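Local coordinates for carboxysome shell vertex protein CcmL (Synechocystis sp., PDB 2QW7) that probably forms the pentameric vertices of the carboxysome shell, inducing curvature in an otherwise flat hexagonal layer around the sequestered RuBisCO, at residues Q2-G8 with L51-V57. Sequence-based numbering, arbitrary orientation.
Sequences QLAKVLG and LNEWVLV
Gln2 and Val57, like Ala4 and Val55, form antiparallel hydrogen-bonded pairs, two bonds each, and the ladder continues ahead of Trp54, beyond the start of strand 54-59, as Val6 N binds Glu53 O (3.0 Å) and Asn52 N binds Val6 O. On the face bearing Ala4, its small methyl allows a close approach to the branched Val55 and Val57, Ala4 CB meeting Val57 CG2 at 3.3 Å. Val6 crosses Val55 at about a right angle, Val6 CG2 to Val55 CG1 3.7 Å, and both reach Ala49; beta-branched residues suit these extended positions. On the other face, Leu3 and Leu56 lie side by side, their CD2 methyls 3.9 Å apart, both reaching Ile82. With CG anti to the backbone N (chi1 -173°), the Lys5 chain is carried out towards Asn52 and obliquely past the NE1 corner of Trp54, Lys5 CD lying 4.1 Å from Trp54 NE1 and Lys5 CE 3.5 Å from Asn52 O; its long aliphatic stem suits a partly exposed place beside the indole, which also stacks on Tyr93. A serine in place of Lys5 would probably lose these methylene contacts, opening a gap beside both. Strand 2-11 also pairs with 24-30 and strand 54-59 with 76-86; through 39-45 the sheet closes, consistent with the OB-like beta-barrel of the CcmL/EutN family.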
loop_
_atom_site.group_PDB
_atom_site.type_symbol
_atom_site.label_atom_id
_atom_site.label_comp_id
_atom_site.label_asym_id
_atom_site.label_seq_id
_atom_site.Cartn_x
_atom_site.Cartn_y
_atom_site.Cartn_z
ATOM N N GLN A 2 11.244 4.567 4.588
ATOM C CA GLN A 2 11.213 4.264 6.043
ATOM C C GLN A 2 12.584 4.072 6.659
ATOM O O GLN A 2 13.522 3.573 6.063
ATOM C CB GLN A 2 10.343 3.051 6.396
ATOM C CG GLN A 2 8.789 3.159 6.268
ATOM C CD GLN A 2 8.081 3.901 7.317
ATOM O OE1 GLN A 2 7.808 3.380 8.436
ATOM N NE2 GLN A 2 7.681 5.117 6.979
ATOM N N LEU A 3 12.703 4.527 7.894
ATOM C CA LEU A 3 13.944 4.400 8.594
ATOM C C LEU A 3 13.830 2.951 9.120
ATOM O O LEU A 3 12.750 2.535 9.540
ATOM C CB LEU A 3 14.079 5.436 9.694
ATOM C CG LEU A 3 14.024 6.968 9.557
ATOM C CD1 LEU A 3 13.590 7.549 11.022
ATOM C CD2 LEU A 3 15.299 7.591 8.987
ATOM N N ALA A 4 14.941 2.218 9.049
ATOM C CA ALA A 4 15.035 0.827 9.417
ATOM C C ALA A 4 16.444 0.456 9.835
ATOM O O ALA A 4 17.409 1.120 9.446
ATOM C CB ALA A 4 14.650 -0.026 8.301
ATOM N N LYS A 5 16.517 -0.619 10.625
ATOM C CA LYS A 5 17.766 -1.189 11.139
ATOM C C LYS A 5 17.999 -2.565 10.481
ATOM O O LYS A 5 17.038 -3.347 10.319
ATOM C CB LYS A 5 17.699 -1.406 12.670
ATOM C CG LYS A 5 18.987 -1.830 13.335
ATOM C CD LYS A 5 19.030 -1.273 14.769
ATOM C CE LYS A 5 20.248 -1.688 15.608
ATOM N NZ LYS A 5 20.531 -0.624 16.616
ATOM N N VAL A 6 19.252 -2.849 10.113
ATOM C CA VAL A 6 19.549 -4.142 9.523
ATOM C C VAL A 6 19.676 -5.200 10.587
ATOM O O VAL A 6 20.501 -5.110 11.495
ATOM C CB VAL A 6 20.752 -4.134 8.552
ATOM C CG1 VAL A 6 21.010 -5.522 8.069
ATOM C CG2 VAL A 6 20.459 -3.248 7.310
ATOM N N LEU A 7 18.790 -6.186 10.502
ATOM C CA LEU A 7 18.733 -7.289 11.431
ATOM C C LEU A 7 19.520 -8.506 10.982
ATOM O O LEU A 7 20.212 -9.152 11.747
ATOM C CB LEU A 7 17.293 -7.680 11.628
ATOM C CG LEU A 7 16.594 -7.009 12.794
ATOM C CD1 LEU A 7 16.917 -5.515 12.791
ATOM C CD2 LEU A 7 15.124 -7.302 12.633
ATOM N N GLY A 8 19.414 -8.833 9.716
ATOM C CA GLY A 8 20.127 -9.991 9.207
ATOM C C GLY A 8 20.047 -10.170 7.702
ATOM O O GLY A 8 19.676 -9.246 6.966
ATOM N N LEU A 51 24.943 -5.279 9.418
ATOM C CA LEU A 51 24.196 -5.508 10.666
ATOM C C LEU A 51 24.141 -4.279 11.551
ATOM O O LEU A 51 25.159 -3.628 11.798
ATOM C CB LEU A 51 24.752 -6.681 11.470
ATOM C CG LEU A 51 23.765 -7.158 12.536
ATOM C CD1 LEU A 51 22.737 -8.101 11.894
ATOM C CD2 LEU A 51 24.468 -7.833 13.700
ATOM N N ASN A 52 22.938 -3.972 12.016
ATOM C CA ASN A 52 22.717 -2.868 12.956
ATOM C C ASN A 52 22.811 -1.444 12.443
ATOM O O ASN A 52 22.460 -0.522 13.193
ATOM C CB ASN A 52 23.610 -3.087 14.174
ATOM C CG ASN A 52 23.241 -4.334 14.883
ATOM O OD1 ASN A 52 22.059 -4.740 14.879
ATOM N ND2 ASN A 52 24.224 -4.983 15.468
ATOM N N GLU A 53 23.210 -1.296 11.164
ATOM C CA GLU A 53 23.248 0.003 10.516
ATOM C C GLU A 53 21.797 0.460 10.278
ATOM O O GLU A 53 20.891 -0.350 10.059
ATOM C CB GLU A 53 24.082 -0.043 9.212
ATOM C CG GLU A 53 25.689 -0.006 9.315
ATOM C CD GLU A 53 26.369 0.441 7.938
ATOM O OE1 GLU A 53 26.051 -0.152 6.879
ATOM O OE2 GLU A 53 27.251 1.353 7.898
ATOM N N TRP A 54 21.573 1.763 10.388
ATOM C CA TRP A 54 20.291 2.413 10.100
ATOM C C TRP A 54 20.285 2.738 8.629
ATOM O O TRP A 54 21.260 3.286 8.087
ATOM C CB TRP A 54 20.101 3.715 10.851
ATOM C CG TRP A 54 19.743 3.567 12.257
ATOM C CD1 TRP A 54 20.138 2.580 13.116
ATOM C CD2 TRP A 54 18.922 4.456 13.019
ATOM N NE1 TRP A 54 19.583 2.790 14.382
ATOM C CE2 TRP A 54 18.831 3.934 14.335
ATOM C CE3 TRP A 54 18.238 5.630 12.716
ATOM C CZ2 TRP A 54 18.113 4.570 15.341
ATOM C CZ3 TRP A 54 17.514 6.250 13.716
ATOM C CH2 TRP A 54 17.460 5.719 15.009
ATOM N N VAL A 55 19.143 2.464 7.992
ATOM C CA VAL A 55 19.040 2.547 6.550
ATOM C C VAL A 55 17.714 3.129 6.067
ATOM O O VAL A 55 16.723 3.213 6.801
ATOM C CB VAL A 55 19.295 1.090 5.997
ATOM C CG1 VAL A 55 20.521 0.429 6.716
ATOM C CG2 VAL A 55 18.112 0.200 6.190
ATOM N N LEU A 56 17.724 3.534 4.792
ATOM C CA LEU A 56 16.525 4.035 4.098
ATOM C C LEU A 56 15.953 2.955 3.234
ATOM O O LEU A 56 16.648 2.502 2.313
ATOM C CB LEU A 56 16.828 5.180 3.151
ATOM C CG LEU A 56 17.248 6.352 4.015
ATOM C CD1 LEU A 56 17.366 7.464 2.977
ATOM C CD2 LEU A 56 16.318 6.601 5.315
ATOM N N VAL A 57 14.660 2.664 3.472
ATOM C CA VAL A 57 13.916 1.602 2.781
ATOM C C VAL A 57 12.867 2.192 1.849
ATOM O O VAL A 57 11.953 2.857 2.293
ATOM C CB VAL A 57 13.108 0.715 3.839
ATOM C CG1 VAL A 57 12.363 -0.384 3.115
ATOM C CG2 VAL A 57 14.024 0.140 5.066
#